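Local coordinates for protein peptide amidase (PDB 1M22) that probably hydrolyses amide bonds as an amidase-signature enzyme, most likely those of peptide amides, at residues L83-N88 / V180-E185; M94-G99 / L125-L130; N129-A134 / S165-A170; S161-S166 / V191-I196; V171-N176 / N197-L202. All blocks are in the same frame, centred on the assembly; numbering follows the deposited sequence.

Contact 1 of 5, residues L83-N88 / V180-E185; sequences LLLKDN and VAIGTE
Lys-86 reaches Thr-184 as a fully extended arm, anti at every torsion from chi1 (-177°) onward, and crosses the threonine side chain at about a right angle. Thr-184 holds its hydroxyl between its own backbone N and carbonyl carbon (chi1 73°), which turns OG1 to meet that arm: Lys-86 NZ bonds to Thr-184 OG1 at 2.9 Å and, weakly, to Thr-184 O at 3.2 Å. Asn-88, whose side chain comes to meet the threonine's head on, donates from ND2 to Thr-184 OG1 across 3.0 Å, a nearly straight bond (169°) with the acceptor in the amide plane. Threonine suits this place because its hydroxyl accepts two donors; its methyl CG2 lies 3.6 Å from Asn-88 OD1, a buried oxygen that finds no hydrogen-bond partner.

Behind this polar end, strands 82-86 and 180-185 run parallel as neighbours in the central mixed sheet of the amidase fold. Ile-182 bridges them through both backbone groups: its N donates to Leu-84 O at 3.0 Å, and its O accepts from Lys-86 N at 3.1 Å. On one face Leu-85 CD2 lies alongside Ile-182 CG1, 3.6 Å away. The other face carries Leu-84 and Ala-181, the alanine being short enough to let helix 167-174 pack closely.

Lys-86 NZ also bonds to Ser-165 OG and Ser-166 OG, an arrangement consistent with Thr-184 acting as a second-shell group that positions the amine of an active-site residue.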
# COMPACT_ATOMS: atom_id res chain seq x y z
N LEU A 83 11.62 5.52 -7.52
CA LEU A 83 10.63 4.85 -6.69
C LEU A 83 10.87 3.35 -6.59
O LEU A 83 11.67 2.78 -7.33
CB LEU A 83 9.22 5.13 -7.23
CG LEU A 83 8.89 4.77 -8.68
CD1 LEU A 83 8.72 3.26 -8.83
CD2 LEU A 83 7.60 5.48 -9.09
N LEU A 84 10.17 2.72 -5.65
CA LEU A 84 10.27 1.27 -5.42
C LEU A 84 8.91 0.62 -5.62
O LEU A 84 7.87 1.24 -5.39
CB LEU A 84 10.79 0.99 -4.01
CG LEU A 84 12.28 1.29 -3.79
CD1 LEU A 84 12.54 1.44 -2.31
CD2 LEU A 84 13.13 0.18 -4.38
N LEU A 85 8.91 -0.65 -6.03
CA LEU A 85 7.68 -1.40 -6.29
C LEU A 85 7.59 -2.68 -5.47
O LEU A 85 8.55 -3.46 -5.44
CB LEU A 85 7.62 -1.80 -7.76
CG LEU A 85 7.71 -0.72 -8.84
CD1 LEU A 85 7.96 -1.38 -10.19
CD2 LEU A 85 6.43 0.10 -8.86
N LYS A 86 6.45 -2.92 -4.83
CA LYS A 86 6.25 -4.15 -4.06
C LYS A 86 6.52 -5.32 -5.02
O LYS A 86 6.11 -5.28 -6.18
CB LYS A 86 4.81 -4.19 -3.54
CG LYS A 86 4.48 -5.39 -2.66
CD LYS A 86 3.08 -5.23 -2.10
CE LYS A 86 2.67 -6.37 -1.18
NZ LYS A 86 1.31 -6.13 -0.62
N ASP A 87 7.18 -6.37 -4.52
CA ASP A 87 7.54 -7.48 -5.39
C ASP A 87 6.46 -8.44 -5.87
O ASP A 87 6.75 -9.60 -6.19
CB ASP A 87 8.71 -8.27 -4.80
CG ASP A 87 9.43 -9.10 -5.85
OD1 ASP A 87 9.60 -8.60 -6.99
OD2 ASP A 87 9.83 -10.24 -5.54
N ASN A 88 5.22 -7.97 -5.91
CA ASN A 88 4.15 -8.78 -6.51
C ASN A 88 3.69 -8.04 -7.78
O ASN A 88 2.78 -8.49 -8.47
CB ASN A 88 2.98 -9.03 -5.54
CG ASN A 88 2.35 -7.76 -5.00
OD1 ASN A 88 2.86 -6.66 -5.19
ND2 ASN A 88 1.23 -7.92 -4.30
N VAL A 180 9.21 7.69 -3.35
CA VAL A 180 7.89 7.12 -3.09
C VAL A 180 7.93 5.63 -3.42
O VAL A 180 8.92 5.13 -3.96
CB VAL A 180 6.81 7.80 -3.96
CG1 VAL A 180 6.66 9.26 -3.57
CG2 VAL A 180 7.18 7.68 -5.44
N ALA A 181 6.84 4.93 -3.12
CA ALA A 181 6.76 3.51 -3.41
C ALA A 181 5.32 3.09 -3.71
O ALA A 181 4.37 3.83 -3.43
CB ALA A 181 7.29 2.69 -2.23
N ILE A 182 5.18 1.91 -4.29
CA ILE A 182 3.87 1.36 -4.61
C ILE A 182 3.68 0.09 -3.80
O ILE A 182 4.58 -0.76 -3.70
CB ILE A 182 3.75 0.96 -6.11
CG1 ILE A 182 4.10 2.14 -7.02
CG2 ILE A 182 2.32 0.49 -6.39
CD1 ILE A 182 3.20 3.34 -6.86
N GLY A 183 2.50 -0.03 -3.19
CA GLY A 183 2.18 -1.22 -2.43
C GLY A 183 0.88 -1.77 -2.99
O GLY A 183 0.37 -1.25 -3.98
N THR A 184 0.35 -2.83 -2.38
CA THR A 184 -0.93 -3.38 -2.80
C THR A 184 -1.69 -3.77 -1.54
O THR A 184 -1.10 -4.06 -0.50
CB THR A 184 -0.83 -4.64 -3.72
OG1 THR A 184 -0.41 -5.78 -2.95
CG2 THR A 184 0.13 -4.40 -4.87
N GLU A 185 -3.02 -3.74 -1.64
CA GLU A 185 -3.85 -4.10 -0.51
C GLU A 185 -5.00 -5.00 -0.92
O GLU A 185 -5.63 -4.81 -1.97
CB GLU A 185 -4.43 -2.86 0.19
CG GLU A 185 -5.40 -3.22 1.33
CD GLU A 185 -5.55 -2.14 2.40
OE1 GLU A 185 -4.62 -1.33 2.61
OE2 GLU A 185 -6.62 -2.11 3.06

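Contact 2 of 5, residues M94-G99 / L125-L130; sequences MATSAG and LGKTNL
Lys-127 is coiled on itself rather than stretched: all four of its torsions turn the same way, beginning with chi1 at -47°, and the curl brings its amine back to the loop 94-99. There the direct bond from Lys-127 NZ to Ala-95 O is weak at 3.4 Å, but a water accepts from Lys-127 NZ at 2.6 Å and lies 2.7 Å from Ala-95 O, to which it can donate. The stronger partners of the amine lie outside both segments, in the carbonyl of Ile-89 and a salt bridge to Asp-87, which probably offsets much of the buried charge.

The curled methylenes also give Met-94 a surface to rest on. Met-94 SD sits 3.7 Å from Lys-127 CG and just as near Gly-126 CA, the flexible thioether crossing the lysine chain obliquely. Gly-126 suits its place because its backbone angles would press a CB against the preceding carbonyl. The segment 94-99 belongs to the connection of a beta-alpha-beta unit, in which strand 82-86 leads through helix 112-119 to the parallel strand 123-128.

Past the end of that strand, Leu-130 carries its CG between the backbone N and the carbonyl carbon (chi1 64°). This sends both methyls to the loop, CD2 meeting Ala-98 C at 3.8 Å and CD1 standing 4.1 Å from Ala-98 O. At the positive phi of Gly-99 (85°) a CB would be jammed against Ala-98 O, and it would also point toward Leu-130 O.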
# COMPACT_ATOMS: atom_id res chain seq x y z
N MET A 94 13.66 -7.04 -13.66
CA MET A 94 13.76 -7.74 -12.38
C MET A 94 12.78 -8.90 -12.31
O MET A 94 11.89 -9.03 -13.15
CB MET A 94 13.44 -6.76 -11.24
CG MET A 94 14.32 -5.53 -11.24
SD MET A 94 13.50 -4.11 -10.48
CE MET A 94 12.68 -3.42 -11.92
N ALA A 95 12.96 -9.75 -11.32
CA ALA A 95 12.06 -10.87 -11.14
C ALA A 95 10.86 -10.33 -10.36
O ALA A 95 10.93 -9.25 -9.77
CB ALA A 95 12.74 -11.98 -10.35
N THR A 96 9.76 -11.07 -10.39
CA THR A 96 8.57 -10.72 -9.64
C THR A 96 8.27 -12.04 -8.93
O THR A 96 7.68 -12.94 -9.51
CB THR A 96 7.41 -10.30 -10.56
OG1 THR A 96 7.77 -9.10 -11.26
CG2 THR A 96 6.16 -10.02 -9.73
N SER A 97 8.71 -12.13 -7.68
CA SER A 97 8.59 -13.37 -6.92
C SER A 97 7.53 -13.50 -5.85
O SER A 97 7.29 -14.61 -5.36
CB SER A 97 9.93 -13.67 -6.26
OG SER A 97 10.19 -12.75 -5.21
N ALA A 98 6.91 -12.39 -5.46
CA ALA A 98 5.93 -12.40 -4.38
C ALA A 98 6.67 -12.88 -3.12
O ALA A 98 6.04 -13.32 -2.15
CB ALA A 98 4.77 -13.33 -4.70
N GLY A 99 8.00 -12.81 -3.15
CA GLY A 99 8.81 -13.24 -2.02
C GLY A 99 9.14 -14.73 -1.98
O GLY A 99 9.89 -15.18 -1.12
N LEU A 125 13.87 2.00 -8.94
CA LEU A 125 15.08 1.63 -8.20
C LEU A 125 15.17 0.13 -7.96
O LEU A 125 16.27 -0.43 -7.91
CB LEU A 125 15.12 2.33 -6.84
CG LEU A 125 15.41 3.83 -6.76
CD1 LEU A 125 15.20 4.30 -5.33
CD2 LEU A 125 16.84 4.11 -7.21
N GLY A 126 14.02 -0.51 -7.80
CA GLY A 126 14.00 -1.93 -7.54
C GLY A 126 12.67 -2.38 -6.97
O GLY A 126 11.67 -1.66 -7.05
N LYS A 127 12.67 -3.57 -6.37
CA LYS A 127 11.47 -4.17 -5.79
C LYS A 127 11.61 -4.30 -4.27
O LYS A 127 12.70 -4.50 -3.75
CB LYS A 127 11.25 -5.57 -6.38
CG LYS A 127 11.37 -5.65 -7.90
CD LYS A 127 10.31 -4.81 -8.61
CE LYS A 127 8.92 -5.38 -8.42
NZ LYS A 127 8.76 -6.74 -9.02
N THR A 128 10.49 -4.18 -3.57
CA THR A 128 10.49 -4.28 -2.12
C THR A 128 9.93 -5.60 -1.59
O THR A 128 9.05 -6.21 -2.20
CB THR A 128 9.72 -3.13 -1.47
OG1 THR A 128 8.42 -3.01 -2.07
CG2 THR A 128 10.48 -1.82 -1.63
N ASN A 129 10.46 -6.02 -0.45
CA ASN A 129 10.03 -7.26 0.18
C ASN A 129 8.59 -7.14 0.66
O ASN A 129 8.08 -6.04 0.89
CB ASN A 129 10.97 -7.60 1.34
CG ASN A 129 10.78 -9.01 1.85
OD1 ASN A 129 10.53 -9.93 1.08
ND2 ASN A 129 10.93 -9.19 3.16
N LEU A 130 7.95 -8.29 0.83
CA LEU A 130 6.57 -8.35 1.28
C LEU A 130 6.36 -9.67 2.00
O LEU A 130 7.15 -10.61 1.85
CB LEU A 130 5.63 -8.32 0.07
CG LEU A 130 5.72 -9.51 -0.89
CD1 LEU A 130 4.45 -9.61 -1.73
CD2 LEU A 130 6.95 -9.38 -1.79
O HOH W 1 10.42 -6.92 -10.98

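Contact 3 of 5, residues N129-A134 / S165-A170; sequences NLSEWA and SSSGSA
The backbone of 129-134 runs past the start of helix 167-174, where Gly-168 N donates to Asn-129 O at 2.9 Å from above the carbonyl plane (37° out of it), and Ser-131 N makes a weak, longer bond to Ser-165 O. This is the serine-rich segment of the amidase signature, entered by a cis peptide bond at Ser-165 and turned through an inverse gamma turn at Ser-166. Asn-129 O also accepts a hydrogen bond from a water at 2.8 Å, and that water accepts from Ser-169 N, so one carbonyl serves two amides of the helix's first turn, one directly and one through the water. Gly-168 fits because a CB here would run into Asn-129 N.

Among the side chains, Leu-130 CB presses on Ser-165 O at only 3.0 Å. Ser-131 CB meets Ser-165 CB at 3.8 Å, while its hydroxyl is taken by Gly-144 N, outside the pair of segments. Ser-165, an active-site residue, holds OG between its backbone N and carbonyl carbon (chi1 60°), which sets OG 3.5 Å from Ala-134 CA; its CB packs on Ala-134 C. A serine is small enough for this narrow place and still carries the hydroxyl that bonds to Ser-189 OG and Lys-86 NZ. A second water joins the two segments at this end, 2.7 Å from Ser-165 OG and donating to Ala-134 O at the same distance.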
# COMPACT_ATOMS: atom_id res chain seq x y z
N ASN A 129 10.46 -6.02 -0.45
CA ASN A 129 10.03 -7.26 0.18
C ASN A 129 8.59 -7.14 0.66
O ASN A 129 8.08 -6.04 0.89
CB ASN A 129 10.97 -7.60 1.34
CG ASN A 129 10.78 -9.01 1.85
OD1 ASN A 129 10.53 -9.93 1.08
ND2 ASN A 129 10.93 -9.19 3.16
N LEU A 130 7.95 -8.29 0.83
CA LEU A 130 6.57 -8.35 1.28
C LEU A 130 6.36 -9.67 2.00
O LEU A 130 7.15 -10.61 1.85
CB LEU A 130 5.63 -8.32 0.07
CG LEU A 130 5.72 -9.51 -0.89
CD1 LEU A 130 4.45 -9.61 -1.73
CD2 LEU A 130 6.95 -9.38 -1.79
N SER A 131 5.30 -9.74 2.79
CA SER A 131 4.96 -11.00 3.45
C SER A 131 4.76 -11.93 2.24
O SER A 131 4.07 -11.56 1.29
CB SER A 131 3.65 -10.85 4.22
OG SER A 131 3.76 -9.82 5.18
N GLU A 132 5.35 -13.12 2.27
CA GLU A 132 5.25 -14.02 1.13
C GLU A 132 3.83 -14.22 0.62
O GLU A 132 2.90 -14.44 1.40
CB GLU A 132 5.87 -15.38 1.46
CG GLU A 132 6.51 -16.04 0.24
CD GLU A 132 7.03 -17.43 0.53
OE1 GLU A 132 6.20 -18.37 0.57
OE2 GLU A 132 8.25 -17.58 0.73
N TRP A 133 3.67 -14.13 -0.70
CA TRP A 133 2.37 -14.28 -1.35
C TRP A 133 1.35 -13.28 -0.79
O TRP A 133 0.15 -13.57 -0.70
CB TRP A 133 1.85 -15.72 -1.23
CG TRP A 133 2.73 -16.70 -1.96
CD1 TRP A 133 3.60 -17.59 -1.40
CD2 TRP A 133 2.90 -16.79 -3.38
NE1 TRP A 133 4.31 -18.23 -2.39
CE2 TRP A 133 3.90 -17.76 -3.61
CE3 TRP A 133 2.31 -16.15 -4.48
CZ2 TRP A 133 4.33 -18.10 -4.90
CZ3 TRP A 133 2.74 -16.49 -5.76
CH2 TRP A 133 3.74 -17.45 -5.96
N ALA A 134 1.85 -12.10 -0.43
CA ALA A 134 1.04 -11.02 0.12
C ALA A 134 0.24 -11.48 1.34
O ALA A 134 -0.89 -11.07 1.56
CB ALA A 134 0.10 -10.47 -0.95
N SER A 165 0.86 -6.40 4.02
CA SER A 165 1.78 -7.23 3.33
C SER A 165 2.81 -6.35 2.51
O SER A 165 3.74 -6.86 1.90
CB SER A 165 1.33 -8.36 2.50
OG SER A 165 0.48 -7.88 1.47
N SER A 166 2.63 -5.04 2.50
CA SER A 166 3.51 -4.11 1.77
C SER A 166 4.60 -3.60 2.72
O SER A 166 4.84 -2.39 2.83
CB SER A 166 2.71 -2.92 1.25
OG SER A 166 1.64 -3.31 0.41
N SER A 167 5.28 -4.53 3.37
CA SER A 167 6.29 -4.22 4.36
C SER A 167 7.46 -3.38 3.86
O SER A 167 7.74 -2.32 4.41
CB SER A 167 6.82 -5.53 4.95
OG SER A 167 5.76 -6.44 5.19
N GLY A 168 8.14 -3.87 2.83
CA GLY A 168 9.29 -3.16 2.29
C GLY A 168 8.97 -1.80 1.73
O GLY A 168 9.77 -0.87 1.86
N SER A 169 7.81 -1.65 1.10
CA SER A 169 7.46 -0.36 0.55
C SER A 169 7.27 0.69 1.64
O SER A 169 7.74 1.82 1.50
CB SER A 169 6.20 -0.46 -0.31
OG SER A 169 6.50 -1.08 -1.56
N ALA A 170 6.61 0.32 2.73
CA ALA A 170 6.39 1.25 3.83
C ALA A 170 7.71 1.61 4.50
O ALA A 170 8.00 2.78 4.74
CB ALA A 170 5.43 0.66 4.84
O HOH W 2 6.42 -3.99 -0.04
O HOH W 3 -2.05 -8.67 1.07

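Contact 4 of 5, residues S161-S166 / V191-I196; sequences SPCGSS and VCPAAI
Sulfur meets sulfur where Cys-163 faces Cys-192: SG to SG is 3.2 Å, too long for a disulfide and short for two thiols merely packed together. Each cysteine swings its sulfur anti to the backbone N (chi1 -164° in Cys-163, -152° in Cys-192), which turns it toward the other segment, loop 161-166 meeting helix 191-196.

Apolar packing fills in around them. Cys-163 CB lies against Ile-196 CG1 at 3.9 Å and against the ring of Pro-193. Branched Ile-196 reaches both neighbours at once, since its other arm, CG2, rests 3.4 Å from Ser-161 O.

Pro-193 is wrapped by carbonyls of the loop. Gly-164 O stands 3.2 Å from Pro-193 CD, and Pro-162 O lies 3.4 Å from Pro-193 CB. A proline suits the first turn of a helix, where the backbone N needs no helical acceptor, and its ring carbons give the loop an apolar surface.

Hydrogen bonds shape the loop rather than join the segments. In an ST turn, Cys-163 N donates to Ser-161 OG at 3.0 Å, and Gly-164 N makes a weak hydrogen bond to Cys-163 SG.

The spacing of the sulfurs is consistent with a pair that can form a disulfide, which has been seen in this protein but is not formed here; with Cys-163 only two residues before active-site Ser-165, such a bond would tie the catalytic loop to helix 191-196.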
# COMPACT_ATOMS: atom_id res chain seq x y z
N SER A 161 7.99 -5.32 14.30
CA SER A 161 7.36 -5.58 13.01
C SER A 161 7.04 -4.40 12.12
O SER A 161 6.64 -3.33 12.59
CB SER A 161 6.08 -6.37 13.24
OG SER A 161 5.50 -6.75 12.01
N PRO A 162 7.22 -4.58 10.80
CA PRO A 162 6.92 -3.52 9.85
C PRO A 162 5.48 -3.73 9.36
O PRO A 162 4.97 -2.96 8.55
CB PRO A 162 7.92 -3.77 8.73
CG PRO A 162 7.97 -5.27 8.69
CD PRO A 162 8.05 -5.63 10.17
N CYS A 163 4.84 -4.77 9.88
CA CYS A 163 3.48 -5.16 9.47
C CYS A 163 3.56 -5.60 7.99
O CYS A 163 4.65 -5.91 7.51
CB CYS A 163 2.48 -4.01 9.65
SG CYS A 163 0.74 -4.53 9.63
N GLY A 164 2.44 -5.63 7.28
CA GLY A 164 2.45 -6.09 5.89
C GLY A 164 1.09 -5.90 5.24
O GLY A 164 0.19 -5.45 5.93
N SER A 165 0.86 -6.40 4.02
CA SER A 165 1.78 -7.23 3.33
C SER A 165 2.81 -6.35 2.51
O SER A 165 3.74 -6.86 1.90
CB SER A 165 1.33 -8.36 2.50
OG SER A 165 0.48 -7.88 1.47
N SER A 166 2.63 -5.04 2.50
CA SER A 166 3.51 -4.11 1.77
C SER A 166 4.60 -3.60 2.72
O SER A 166 4.84 -2.39 2.83
CB SER A 166 2.71 -2.92 1.25
OG SER A 166 1.64 -3.31 0.41
N VAL A 191 -2.59 0.34 4.15
CA VAL A 191 -2.76 1.24 5.29
C VAL A 191 -2.15 0.79 6.61
O VAL A 191 -1.68 1.63 7.37
CB VAL A 191 -4.26 1.61 5.50
CG1 VAL A 191 -4.78 2.35 4.27
CG2 VAL A 191 -5.09 0.37 5.77
N CYS A 192 -2.14 -0.51 6.87
CA CYS A 192 -1.56 -0.97 8.13
C CYS A 192 -0.05 -0.76 8.18
O CYS A 192 0.46 -0.14 9.12
CB CYS A 192 -1.91 -2.44 8.38
SG CYS A 192 -1.97 -2.85 10.13
N PRO A 193 0.69 -1.27 7.18
CA PRO A 193 2.14 -1.04 7.27
C PRO A 193 2.49 0.44 7.13
O PRO A 193 3.49 0.91 7.67
CB PRO A 193 2.72 -1.92 6.16
CG PRO A 193 1.58 -2.09 5.20
CD PRO A 193 0.37 -2.22 6.10
N ALA A 194 1.66 1.20 6.41
CA ALA A 194 1.94 2.62 6.29
C ALA A 194 1.85 3.26 7.68
O ALA A 194 2.76 3.99 8.10
CB ALA A 194 0.96 3.28 5.33
N ALA A 195 0.78 2.98 8.41
CA ALA A 195 0.61 3.55 9.74
C ALA A 195 1.70 3.08 10.71
O ALA A 195 2.25 3.87 11.48
CB ALA A 195 -0.77 3.18 10.30
N ILE A 196 1.99 1.78 10.66
CA ILE A 196 2.99 1.16 11.54
C ILE A 196 4.39 1.74 11.34
O ILE A 196 5.19 1.78 12.28
CB ILE A 196 2.99 -0.38 11.29
CG1 ILE A 196 1.73 -0.99 11.92
CG2 ILE A 196 4.27 -1.02 11.84
CD1 ILE A 196 1.75 -1.05 13.43

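Contact 5 of 5, residues V171-N176 / N197-L202; sequences VAVAAN and NGVVGL
Val-171 and Asn-197 pass each other at a slant, the methyl CG2 of the valine coming up to the side-chain amide with Asn-197 OD1 as its nearest atom at 3.6 Å. The amide is held from its other end, for Asn-197 ND2 bonds to Pro-193 O and Pro-162 O, so a polar residue can sit here with its carbonyl turned to a hydrocarbon neighbour.

One turn along the helix, Ala-174 points its CB toward the other segment, 3.2 Å from Asn-197 O and 3.7 Å from Val-199 CG1; alanine, ending at CB, suits the close packing on the carbonyl. Val-199 sets CG1 anti to its carbonyl carbon (chi1 -62°), which directs that methyl against Ala-174 and Val-173; Val-173 CG1 meets it at 3.9 Å, again on a slant. The contact is thus made of methyls packed on methyls and on two oxygens, with no hydrogen bond across it, though Arg-487 spans it by bonding to both Ala-174 O and Gly-198 O.

Both segments follow the chain out of a helix: Asn-176 and Gly-198, each at positive phi, are the C-prime residues of Schellman motifs that end helices 167-174 and 191-196, the second leading directly into sheet strand 200-203.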
# COMPACT_ATOMS: atom_id res chain seq x y z
N VAL A 171 8.52 0.59 4.79
CA VAL A 171 9.81 0.81 5.43
C VAL A 171 10.73 1.65 4.56
O VAL A 171 11.38 2.57 5.05
CB VAL A 171 10.49 -0.54 5.76
CG1 VAL A 171 11.93 -0.30 6.21
CG2 VAL A 171 9.71 -1.25 6.85
N ALA A 172 10.78 1.34 3.26
CA ALA A 172 11.65 2.09 2.36
C ALA A 172 11.30 3.58 2.34
O ALA A 172 12.18 4.44 2.36
CB ALA A 172 11.56 1.52 0.96
N VAL A 173 10.01 3.89 2.29
CA VAL A 173 9.60 5.29 2.27
C VAL A 173 9.91 5.96 3.61
O VAL A 173 10.39 7.10 3.64
CB VAL A 173 8.09 5.40 1.95
CG1 VAL A 173 7.61 6.83 2.15
CG2 VAL A 173 7.84 4.96 0.52
N ALA A 174 9.66 5.26 4.71
CA ALA A 174 9.93 5.81 6.04
C ALA A 174 11.41 6.06 6.28
O ALA A 174 11.78 7.00 6.98
CB ALA A 174 9.39 4.87 7.11
N ALA A 175 12.25 5.21 5.69
CA ALA A 175 13.70 5.30 5.85
C ALA A 175 14.38 6.11 4.75
O ALA A 175 15.60 6.14 4.66
CB ALA A 175 14.30 3.89 5.90
N ASN A 176 13.58 6.76 3.91
CA ASN A 176 14.10 7.56 2.81
C ASN A 176 15.03 6.78 1.86
O ASN A 176 16.09 7.28 1.45
CB ASN A 176 14.81 8.81 3.35
CG ASN A 176 13.84 9.84 3.89
OD1 ASN A 176 13.61 9.93 5.10
ND2 ASN A 176 13.25 10.62 3.00
N ASN A 197 4.67 2.21 10.12
CA ASN A 197 5.97 2.79 9.80
C ASN A 197 5.95 4.31 9.63
O ASN A 197 6.85 4.89 9.03
CB ASN A 197 6.55 2.10 8.56
CG ASN A 197 6.87 0.63 8.81
OD1 ASN A 197 7.85 0.30 9.48
ND2 ASN A 197 6.03 -0.26 8.30
N GLY A 198 4.90 4.95 10.14
CA GLY A 198 4.81 6.40 10.10
C GLY A 198 4.78 7.13 8.77
O GLY A 198 5.33 8.22 8.65
N VAL A 199 4.11 6.54 7.78
CA VAL A 199 4.01 7.17 6.47
C VAL A 199 2.57 7.17 5.98
O VAL A 199 1.68 6.61 6.62
CB VAL A 199 4.90 6.46 5.41
CG1 VAL A 199 6.36 6.55 5.82
CG2 VAL A 199 4.48 5.01 5.25
N VAL A 200 2.35 7.84 4.86
CA VAL A 200 1.03 7.93 4.25
C VAL A 200 0.82 6.73 3.34
O VAL A 200 1.73 6.32 2.60
CB VAL A 200 0.89 9.22 3.41
CG1 VAL A 200 -0.43 9.22 2.64
CG2 VAL A 200 0.99 10.45 4.31
N GLY A 201 -0.37 6.15 3.41
CA GLY A 201 -0.72 5.02 2.56
C GLY A 201 -2.12 5.27 2.03
O GLY A 201 -3.01 5.66 2.78
N LEU A 202 -2.32 5.07 0.73
CA LEU A 202 -3.63 5.28 0.13
C LEU A 202 -4.06 4.06 -0.67
O LEU A 202 -3.37 3.66 -1.61
CB LEU A 202 -3.59 6.52 -0.77
CG LEU A 202 -4.90 7.12 -1.29
CD1 LEU A 202 -4.60 8.49 -1.86
CD2 LEU A 202 -5.52 6.22 -2.36

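How the contacts relate
Contact 1 opens first, at 83-88, and closes the longest loop when the chain returns at 180-185. Inside that loop nest contact 2, which closes at 125-130, and contact 3, which starts on residues shared with it and ends at 165-170. Contact 4 opens at 161-166, sharing Ser-165 and Ser-166 with contact 3; contact 5 opens further along helix 167-174. Both cross contact 1 and each other, closing only at 191-196 and 197-202. Contact 1 pairs strands 82-86 and 180-185; contact 2 lays the loop after strand 82-86 on neighbouring strand 123-128. Contact 3 brings up helix 167-174, contact 4 joins the loop before it to helix 191-196, and contact 5 its C-terminal part to the approach to strand 200-203.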